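Local atomic coordinates of lyase/mutase (Burkholderia cenocepacia, PDB entry 4LSB), a protein that belongs to the phosphoenolpyruvate phosphomutase family of lyases and mutases, built on a TIM-barrel fold and modelled here with bound magnesium. Residues B[217-222]-B[229-234]; B[202-207]-B[234-239]. One frame throughout, in Å; residues are numbered along the deposited sequence.

Both contacts sit on one flank of the barrel, where strands 215-218 and 238-240 run side by side. Contact 1 packs helix 228-233 onto the end of strand 215-218; contact 2 sets the turn leaving that helix against helix 201-211, the helix that precedes the strand. Their centres are 7 Å apart and they share L234. Backbone bonds probably tie them together, V217 N lying 2.9 Å from R238 O and L231 O 3.1 Å from V236 N, while V217 CG2 packs on V236 CG2 at 3.6 Å. The residues that hold the magnesium ion, S58 and E97, belong to neither contact; this is wall packing of the barrel.

Contact 1: B[217-222]-B[229-234]; sequences VVMGLQ and DELAAL
In the beta-alpha-beta unit formed by strand 215-218, helix 228-233 and strand 238-240, L231 is the helix residue that meets V217 of the first strand and M219 just beyond it. The backbones stay well apart, with 8.2 Å between V217 CA and L231 CA, so side chains bridge the gap. L231 divides the work between its two methyls: CD2 lies 4.0 Å from V217 CG1, and CD1 comes within 3.9 Å of M219 CG. Its CG stands anti to its carbonyl carbon (chi1 -66°), and from there the branched end spreads over both partners. The valine and leucine side chains pass each other at a slant, whereas M219 and L231 reach toward each other, L231 CD1 against the CG of M219. That CG, the methylene next to the sulfur, makes the closest approach; bends at chi2 (-73°) and chi3 fold the methionine chain round and bring M219 CE back to 4.2 Å from L231 CD1.

All three residues are buried, and the contact is wholly apolar, without a hydrogen bond across it. I204 of helix 201-211 and V239 of strand 238-240 also press on L231, while F266 of the second subunit packs on M219. Such a leucine, turned inward from a helix onto the parallel strands beneath it, is characteristic of the layer between helices and sheet in a TIM barrel.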
loop_
_atom_site.group_PDB
_atom_site.type_symbol
_atom_site.label_atom_id
_atom_site.label_comp_id
_atom_site.label_asym_id
_atom_site.label_seq_id
_atom_site.Cartn_x
_atom_site.Cartn_y
_atom_site.Cartn_z
ATOM N N VAL B 217 1.142 -12.023 -21.527
ATOM C CA VAL B 217 0.294 -10.921 -21.960
ATOM C C VAL B 217 -0.195 -10.200 -20.697
ATOM O O VAL B 217 -0.519 -10.860 -19.696
ATOM C CB VAL B 217 -0.924 -11.454 -22.737
ATOM C CG1 VAL B 217 -1.994 -10.398 -22.861
ATOM C CG2 VAL B 217 -0.449 -11.964 -24.103
ATOM N N VAL B 218 -0.180 -8.872 -20.730
ATOM C CA VAL B 218 -0.674 -8.078 -19.592
ATOM C C VAL B 218 -2.096 -7.638 -19.905
ATOM O O VAL B 218 -2.413 -7.298 -21.034
ATOM C CB VAL B 218 0.211 -6.852 -19.261
ATOM C CG1 VAL B 218 0.282 -5.865 -20.416
ATOM C CG2 VAL B 218 -0.306 -6.164 -18.009
ATOM N N MET B 219 -2.937 -7.694 -18.885
ATOM C CA MET B 219 -4.283 -7.283 -18.985
ATOM C C MET B 219 -4.508 -6.064 -18.083
ATOM O O MET B 219 -3.990 -6.013 -16.961
ATOM C CB MET B 219 -5.237 -8.420 -18.621
ATOM C CG MET B 219 -5.454 -9.350 -19.780
ATOM S SD MET B 219 -6.493 -8.593 -21.041
ATOM C CE MET B 219 -5.501 -8.858 -22.497
ATOM N N GLY B 220 -5.282 -5.120 -18.616
ATOM C CA GLY B 220 -5.735 -3.948 -17.877
ATOM C C GLY B 220 -4.874 -2.699 -17.998
ATOM O O GLY B 220 -5.059 -1.732 -17.242
ATOM N N LEU B 221 -3.926 -2.710 -18.931
ATOM C CA LEU B 221 -2.943 -1.626 -19.068
ATOM C C LEU B 221 -3.515 -0.617 -20.044
ATOM O O LEU B 221 -3.512 0.587 -19.768
ATOM C CB LEU B 221 -1.570 -2.145 -19.554
ATOM N N GLN B 222 -4.020 -1.108 -21.169
ATOM C CA GLN B 222 -4.685 -0.252 -22.151
ATOM C C GLN B 222 -5.913 -1.000 -22.640
ATOM O O GLN B 222 -6.496 -1.761 -21.864
ATOM C CB GLN B 222 -3.728 0.084 -23.315
ATOM N N ASP B 229 -9.032 -17.874 -20.013
ATOM C CA ASP B 229 -9.373 -18.938 -20.918
ATOM C C ASP B 229 -9.256 -18.482 -22.381
ATOM O O ASP B 229 -8.742 -19.249 -23.201
ATOM C CB ASP B 229 -10.793 -19.461 -20.616
ATOM C CG ASP B 229 -11.257 -20.493 -21.600
ATOM O OD1 ASP B 229 -10.620 -21.531 -21.666
ATOM O OD2 ASP B 229 -12.277 -20.261 -22.309
ATOM N N GLU B 230 -9.713 -17.256 -22.707
ATOM C CA GLU B 230 -9.566 -16.728 -24.070
ATOM C C GLU B 230 -8.105 -16.642 -24.384
ATOM O O GLU B 230 -7.680 -16.997 -25.454
ATOM C CB GLU B 230 -10.248 -15.358 -24.273
ATOM C CG GLU B 230 -11.771 -15.468 -24.324
ATOM C CD GLU B 230 -12.506 -14.134 -24.186
ATOM O OE1 GLU B 230 -12.168 -13.282 -23.330
ATOM O OE2 GLU B 230 -13.462 -13.943 -24.949
ATOM N N LEU B 231 -7.309 -16.153 -23.442
ATOM C CA LEU B 231 -5.864 -16.012 -23.703
ATOM C C LEU B 231 -5.196 -17.365 -23.882
ATOM O O LEU B 231 -4.365 -17.518 -24.791
ATOM C CB LEU B 231 -5.176 -15.130 -22.625
ATOM C CG LEU B 231 -5.665 -13.669 -22.686
ATOM C CD1 LEU B 231 -5.485 -12.927 -21.391
ATOM C CD2 LEU B 231 -4.929 -12.953 -23.756
ATOM N N ALA B 232 -5.589 -18.358 -23.089
ATOM C CA ALA B 232 -5.059 -19.691 -23.267
ATOM C C ALA B 232 -5.369 -20.228 -24.693
ATOM O O ALA B 232 -4.519 -20.847 -25.331
ATOM C CB ALA B 232 -5.614 -20.626 -22.177
ATOM N N ALA B 233 -6.564 -19.948 -25.200
ATOM C CA ALA B 233 -6.983 -20.404 -26.532
ATOM C C ALA B 233 -6.193 -19.709 -27.653
ATOM O O ALA B 233 -6.054 -20.249 -28.754
ATOM C CB ALA B 233 -8.466 -20.152 -26.714
ATOM N N LEU B 234 -5.696 -18.496 -27.362
ATOM C CA LEU B 234 -4.795 -17.771 -28.263
ATOM C C LEU B 234 -3.311 -18.221 -28.096
ATOM O O LEU B 234 -2.408 -17.716 -28.757
ATOM C CB LEU B 234 -4.956 -16.280 -28.019
ATOM C CG LEU B 234 -6.361 -15.740 -28.204
ATOM C CD1 LEU B 234 -6.484 -14.334 -27.647
ATOM C CD2 LEU B 234 -6.737 -15.749 -29.679
#

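Contact 2: B[202-207]-B[234-239]; sequences DEIAAV and LGVKRV
Helix 201-211 passes close to the turn that ends helix 228-233, bringing A205 CA to 4.7 Å from L234 CA. The main chain itself takes part, since A205 CA lies 3.7 Å from L234 O. Around this approach, I204 and A205 meet L234 and V236 through aliphatic carbons. I204 does its touching with the branch methyl CG2, which is anti to the backbone N, while CG1 lies beside that nitrogen (chi1 -70°). I204 CG2 sits 3.5 Å from V236 CG2, tighter than usual for two carbons, and 4.1 Å from L234 CB. The I204 and L234 side chains are turned nearly at right angles to each other; those of I204 and V236 meet at a slant. L234 carries its CD2 to 4.0 Å from A205 CB, and both of these residues are partly exposed.

G235 takes positive phi (91°) and closes the preceding helix with a Schellman motif, after which the chain heads into strand 238-240. The contact joins two neighbouring helices of the outer layer of the TIM barrel, at the point where helix 228-233 gives way to strand 238-240.

A water links the two carbonyls: it donates to A205 O at 2.8 Å and weakly to L234 O at 3.4 Å. T208 OG1, one turn further along helix 201-211, is hydrogen-bonded to both of these carbonyl oxygens. L231 of helix 228-233 also packs against V236, and L226 touches I204 and L234.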
loop_
_atom_site.group_PDB
_atom_site.type_symbol
_atom_site.label_atom_id
_atom_site.label_comp_id
_atom_site.label_asym_id
_atom_site.label_seq_id
_atom_site.Cartn_x
_atom_site.Cartn_y
_atom_site.Cartn_z
ATOM N N ASP B 202 -6.379 -11.387 -32.352
ATOM C CA ASP B 202 -5.715 -11.880 -33.567
ATOM C C ASP B 202 -4.237 -11.539 -33.558
ATOM O O ASP B 202 -3.440 -12.347 -33.996
ATOM C CB ASP B 202 -6.345 -11.288 -34.843
ATOM C CG ASP B 202 -7.753 -11.848 -35.134
ATOM O OD1 ASP B 202 -8.114 -12.941 -34.623
ATOM O OD2 ASP B 202 -8.467 -11.206 -35.935
ATOM N N GLU B 203 -3.890 -10.339 -33.087
ATOM C CA GLU B 203 -2.470 -9.946 -32.953
ATOM C C GLU B 203 -1.734 -10.848 -31.928
ATOM O O GLU B 203 -0.638 -11.356 -32.177
ATOM C CB GLU B 203 -2.333 -8.469 -32.596
ATOM C CG GLU B 203 -2.789 -7.518 -33.718
ATOM C CD GLU B 203 -2.202 -6.108 -33.636
ATOM O OE1 GLU B 203 -1.703 -5.703 -32.582
ATOM O OE2 GLU B 203 -2.247 -5.365 -34.657
ATOM N N ILE B 204 -2.369 -11.091 -30.794
ATOM C CA ILE B 204 -1.801 -12.002 -29.778
ATOM C C ILE B 204 -1.568 -13.422 -30.307
ATOM O O ILE B 204 -0.514 -14.036 -30.088
ATOM C CB ILE B 204 -2.726 -12.071 -28.530
ATOM C CG1 ILE B 204 -2.712 -10.773 -27.755
ATOM C CG2 ILE B 204 -2.314 -13.193 -27.599
ATOM C CD1 ILE B 204 -3.821 -10.653 -26.759
ATOM N N ALA B 205 -2.552 -13.986 -30.991
ATOM C CA ALA B 205 -2.376 -15.335 -31.528
ATOM C C ALA B 205 -1.216 -15.431 -32.520
ATOM O O ALA B 205 -0.546 -16.436 -32.615
ATOM C CB ALA B 205 -3.641 -15.814 -32.168
ATOM N N ALA B 206 -1.002 -14.378 -33.289
ATOM C CA ALA B 206 0.127 -14.313 -34.227
ATOM C C ALA B 206 1.462 -14.242 -33.498
ATOM O O ALA B 206 2.446 -14.788 -33.963
ATOM C CB ALA B 206 -0.007 -13.108 -35.126
ATOM N N VAL B 207 1.499 -13.475 -32.434
ATOM C CA VAL B 207 2.689 -13.474 -31.537
ATOM C C VAL B 207 2.998 -14.877 -30.994
ATOM O O VAL B 207 4.119 -15.330 -31.120
ATOM C CB VAL B 207 2.549 -12.500 -30.346
ATOM C CG1 VAL B 207 3.774 -12.573 -29.473
ATOM C CG2 VAL B 207 2.459 -11.099 -30.888
ATOM N N LEU B 234 -5.696 -18.496 -27.362
ATOM C CA LEU B 234 -4.795 -17.771 -28.263
ATOM C C LEU B 234 -3.311 -18.221 -28.096
ATOM O O LEU B 234 -2.408 -17.716 -28.757
ATOM C CB LEU B 234 -4.956 -16.280 -28.019
ATOM C CG LEU B 234 -6.361 -15.740 -28.204
ATOM C CD1 LEU B 234 -6.484 -14.334 -27.647
ATOM C CD2 LEU B 234 -6.737 -15.749 -29.679
ATOM N N GLY B 235 -3.059 -19.160 -27.200
ATOM C CA GLY B 235 -1.737 -19.739 -27.058
ATOM C C GLY B 235 -0.831 -19.049 -26.058
ATOM O O GLY B 235 0.359 -19.375 -25.962
ATOM N N VAL B 236 -1.399 -18.118 -25.302
ATOM C CA VAL B 236 -0.704 -17.439 -24.236
ATOM C C VAL B 236 -0.417 -18.382 -23.097
ATOM O O VAL B 236 -1.237 -19.255 -22.765
ATOM C CB VAL B 236 -1.537 -16.243 -23.718
ATOM C CG1 VAL B 236 -0.804 -15.495 -22.610
ATOM C CG2 VAL B 236 -1.775 -15.268 -24.865
ATOM N N LYS B 237 0.759 -18.206 -22.480
ATOM C CA LYS B 237 1.121 -19.021 -21.327
ATOM C C LYS B 237 0.950 -18.329 -19.956
ATOM O O LYS B 237 0.651 -18.976 -18.968
ATOM C CB LYS B 237 2.572 -19.466 -21.481
ATOM C CG LYS B 237 3.047 -20.434 -20.402
ATOM C CD LYS B 237 2.181 -21.664 -20.215
ATOM C CE LYS B 237 2.073 -22.459 -21.520
ATOM N NZ LYS B 237 1.311 -23.714 -21.285
ATOM N N ARG B 238 1.213 -17.047 -19.904
ATOM C CA ARG B 238 1.240 -16.270 -18.651
ATOM C C ARG B 238 0.508 -14.968 -18.816
ATOM O O ARG B 238 0.676 -14.281 -19.798
ATOM C CB ARG B 238 2.670 -15.975 -18.225
ATOM C CG ARG B 238 2.820 -15.667 -16.740
ATOM C CD ARG B 238 4.305 -15.685 -16.355
ATOM N NE ARG B 238 4.972 -14.473 -16.795
ATOM C CZ ARG B 238 6.287 -14.257 -16.904
ATOM N NH1 ARG B 238 7.170 -15.162 -16.640
ATOM N NH2 ARG B 238 6.718 -13.056 -17.229
ATOM N N VAL B 239 -0.284 -14.604 -17.815
ATOM C CA VAL B 239 -1.008 -13.381 -17.865
ATOM C C VAL B 239 -0.737 -12.595 -16.582
ATOM O O VAL B 239 -0.955 -13.064 -15.473
ATOM C CB VAL B 239 -2.521 -13.639 -17.978
ATOM C CG1 VAL B 239 -3.255 -12.310 -18.136
ATOM C CG2 VAL B 239 -2.814 -14.541 -19.155
HETATM O O HOH W 1 -1.496 -18.997 -31.803
#